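Local atomic coordinates of ankyrin repeat domain protein (Legionella pneumophila subsp. pneumophila, PDB entry 6MCA), a protein that acts as a bacterial effector, interacting with the host LARP7 component of the 7SK snRNP complex, and appears to carry a cysteine protease-like region besides its ankyrin repeats. Residues Ala229-Tyr234 against Leu257-Ala262. Residues are numbered along the deposited sequence; the frame is centred on the assembly and turned at random.
Sequences AELLQY and LILPAA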
loop_
_atom_site.group_PDB
_atom_site.type_symbol
_atom_site.label_atom_id
_atom_site.label_comp_id
_atom_site.label_asym_id
_atom_site.label_seq_id
_atom_site.Cartn_x
_atom_site.Cartn_y
_atom_site.Cartn_z
ATOM N N ALA A 229 -4.632 -6.556 7.786
ATOM C CA ALA A 229 -3.210 -6.276 7.948
ATOM C C ALA A 229 -2.540 -7.361 8.775
ATOM O O ALA A 229 -1.536 -7.952 8.354
ATOM C CB ALA A 229 -3.014 -4.902 8.591
ATOM N N GLU A 230 -3.122 -7.679 9.935
ATOM C CA GLU A 230 -2.566 -8.739 10.767
ATOM C C GLU A 230 -2.452 -10.034 9.976
ATOM O O GLU A 230 -1.370 -10.629 9.884
ATOM C CB GLU A 230 -3.427 -8.936 12.015
ATOM C CG GLU A 230 -2.909 -10.010 12.960
ATOM C CD GLU A 230 -3.774 -10.169 14.197
ATOM O OE1 GLU A 230 -4.737 -9.388 14.355
ATOM O OE2 GLU A 230 -3.491 -11.074 15.010
ATOM N N LEU A 231 -3.552 -10.451 9.338
ATOM C CA LEU A 231 -3.541 -11.706 8.596
ATOM C C LEU A 231 -2.518 -11.677 7.472
ATOM O O LEU A 231 -1.987 -12.726 7.091
ATOM C CB LEU A 231 -4.933 -12.004 8.041
ATOM C CG LEU A 231 -5.974 -12.478 9.055
ATOM C CD1 LEU A 231 -7.364 -12.465 8.439
ATOM C CD2 LEU A 231 -5.626 -13.863 9.577
ATOM N N LEU A 232 -2.214 -10.491 6.941
ATOM C CA LEU A 232 -1.225 -10.430 5.874
ATOM C C LEU A 232 0.186 -10.566 6.428
ATOM O O LEU A 232 1.043 -11.196 5.797
ATOM C CB LEU A 232 -1.382 -9.130 5.085
ATOM C CG LEU A 232 -2.605 -9.090 4.164
ATOM C CD1 LEU A 232 -2.689 -7.764 3.425
ATOM C CD2 LEU A 232 -2.578 -10.255 3.185
ATOM N N GLN A 233 0.434 -10.012 7.620
ATOM C CA GLN A 233 1.777 -10.069 8.187
ATOM C C GLN A 233 2.201 -11.510 8.444
ATOM O O GLN A 233 3.357 -11.879 8.202
ATOM C CB GLN A 233 1.837 -9.247 9.473
ATOM C CG GLN A 233 3.234 -8.785 9.847
ATOM C CD GLN A 233 3.234 -7.427 10.520
ATOM O OE1 GLN A 233 3.948 -6.515 10.102
ATOM N NE2 GLN A 233 2.432 -7.285 11.568
ATOM N N TYR A 234 1.266 -12.346 8.903
ATOM C CA TYR A 234 1.565 -13.753 9.141
ATOM C C TYR A 234 2.012 -14.471 7.876
ATOM O O TYR A 234 2.614 -15.546 7.970
ATOM C CB TYR A 234 0.344 -14.463 9.730
ATOM C CG TYR A 234 -0.103 -13.925 11.071
ATOM C CD1 TYR A 234 0.769 -13.209 11.883
ATOM C CD2 TYR A 234 -1.397 -14.134 11.526
ATOM C CE1 TYR A 234 0.362 -12.716 13.107
ATOM C CE2 TYR A 234 -1.813 -13.645 12.750
ATOM C CZ TYR A 234 -0.929 -12.937 13.537
ATOM O OH TYR A 234 -1.339 -12.448 14.756
ATOM N N LEU A 257 -14.724 -9.629 7.517
ATOM C CA LEU A 257 -13.440 -10.233 7.202
ATOM C C LEU A 257 -13.043 -9.802 5.798
ATOM O O LEU A 257 -13.843 -9.921 4.867
ATOM C CB LEU A 257 -13.529 -11.761 7.285
ATOM C CG LEU A 257 -12.322 -12.542 7.800
ATOM C CD1 LEU A 257 -12.739 -13.958 8.179
ATOM C CD2 LEU A 257 -11.204 -12.550 6.777
ATOM N N ILE A 258 -11.823 -9.296 5.644
ATOM C CA ILE A 258 -11.303 -8.881 4.345
ATOM C C ILE A 258 -10.142 -9.798 3.989
ATOM O O ILE A 258 -9.144 -9.862 4.719
ATOM C CB ILE A 258 -10.872 -7.406 4.346
ATOM C CG1 ILE A 258 -12.080 -6.503 4.596
ATOM C CG2 ILE A 258 -10.211 -7.038 3.022
ATOM C CD1 ILE A 258 -11.746 -5.029 4.606
ATOM N N LEU A 259 -10.269 -10.506 2.870
ATOM C CA LEU A 259 -9.278 -11.488 2.430
ATOM C C LEU A 259 -8.732 -11.092 1.066
ATOM O O LEU A 259 -9.393 -11.326 0.037
ATOM C CB LEU A 259 -9.893 -12.884 2.372
ATOM C CG LEU A 259 -10.259 -13.512 3.715
ATOM C CD1 LEU A 259 -11.091 -14.766 3.519
ATOM C CD2 LEU A 259 -9.000 -13.828 4.493
ATOM N N PRO A 260 -7.563 -10.455 1.002
ATOM C CA PRO A 260 -6.914 -10.239 -0.298
ATOM C C PRO A 260 -6.175 -11.498 -0.730
ATOM O O PRO A 260 -5.446 -12.106 0.057
ATOM C CB PRO A 260 -5.943 -9.080 -0.029
ATOM C CG PRO A 260 -6.326 -8.537 1.333
ATOM C CD PRO A 260 -6.904 -9.697 2.074
ATOM N N ALA A 261 -6.378 -11.894 -1.983
ATOM C CA ALA A 261 -5.757 -13.080 -2.547
ATOM C C ALA A 261 -4.919 -12.692 -3.757
ATOM O O ALA A 261 -5.313 -11.829 -4.551
ATOM C CB ALA A 261 -6.807 -14.119 -2.950
ATOM N N ALA A 262 -3.762 -13.334 -3.886
ATOM C CA ALA A 262 -2.862 -13.124 -5.011
ATOM C C ALA A 262 -3.100 -14.220 -6.043
ATOM O O ALA A 262 -3.002 -15.410 -5.724
ATOM C CB ALA A 262 -1.405 -13.121 -4.551
#
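Leu231 and Leu232, neighbours near the C-terminal end of helix 215-233, meet strand 256-263 on different sides, a worked example of a helix packing on the outermost strand of a sheet; between residues 229-234 and 257-262 it uses methyl groups and a proline ring. Closest is the leucine pair in which CD1 of Leu231 lies 4.2 Å from CD2 of Leu257, the two side chains crossing at about a right angle. The same CD1 also stands 4.5 Å from CD2 of Leu259, so one methyl group faces two residues whose side chains leave the same side of the strand. Leu231 has CG beside the backbone N and anti to the carbonyl carbon (chi1 -74°), which sets CD1 against both.

On the other side of the strand, which Pro260 shares with Ile258, CD1 of Leu232 comes 4.3 Å from CG of Pro260, a methyl group against a ring carbon. Ile258 itself touches Ala224, Phe225 and Ala228 earlier in the helix. The helix and strand segments run at 39° to each other with their axes 9.1 Å apart, and by CA position Leu231 pairs with Leu259 and Leu232 with Pro260.

Polar bonding runs beside this apolar interface. Leu257, Leu259 and Ala261 join backbone hydrogen bonds to strand 266-273. Tyr234 OH donates a weak hydrogen bond of 2.6 Å to Glu230 OE2, which also forms a salt bridge with Arg247 of helix 242-251.

Leu312 of helix 305-312 touches both Leu231 and Leu259, while Ile248 and Leu251 of helix 242-251 also pack on Leu231. All five touching residues are interior; 143 Å² is buried, both sides summed. Between the two segments the contact rests on dispersion and the exclusion of water, as part of a larger hydrophobic core between the antiparallel sheet and its helices.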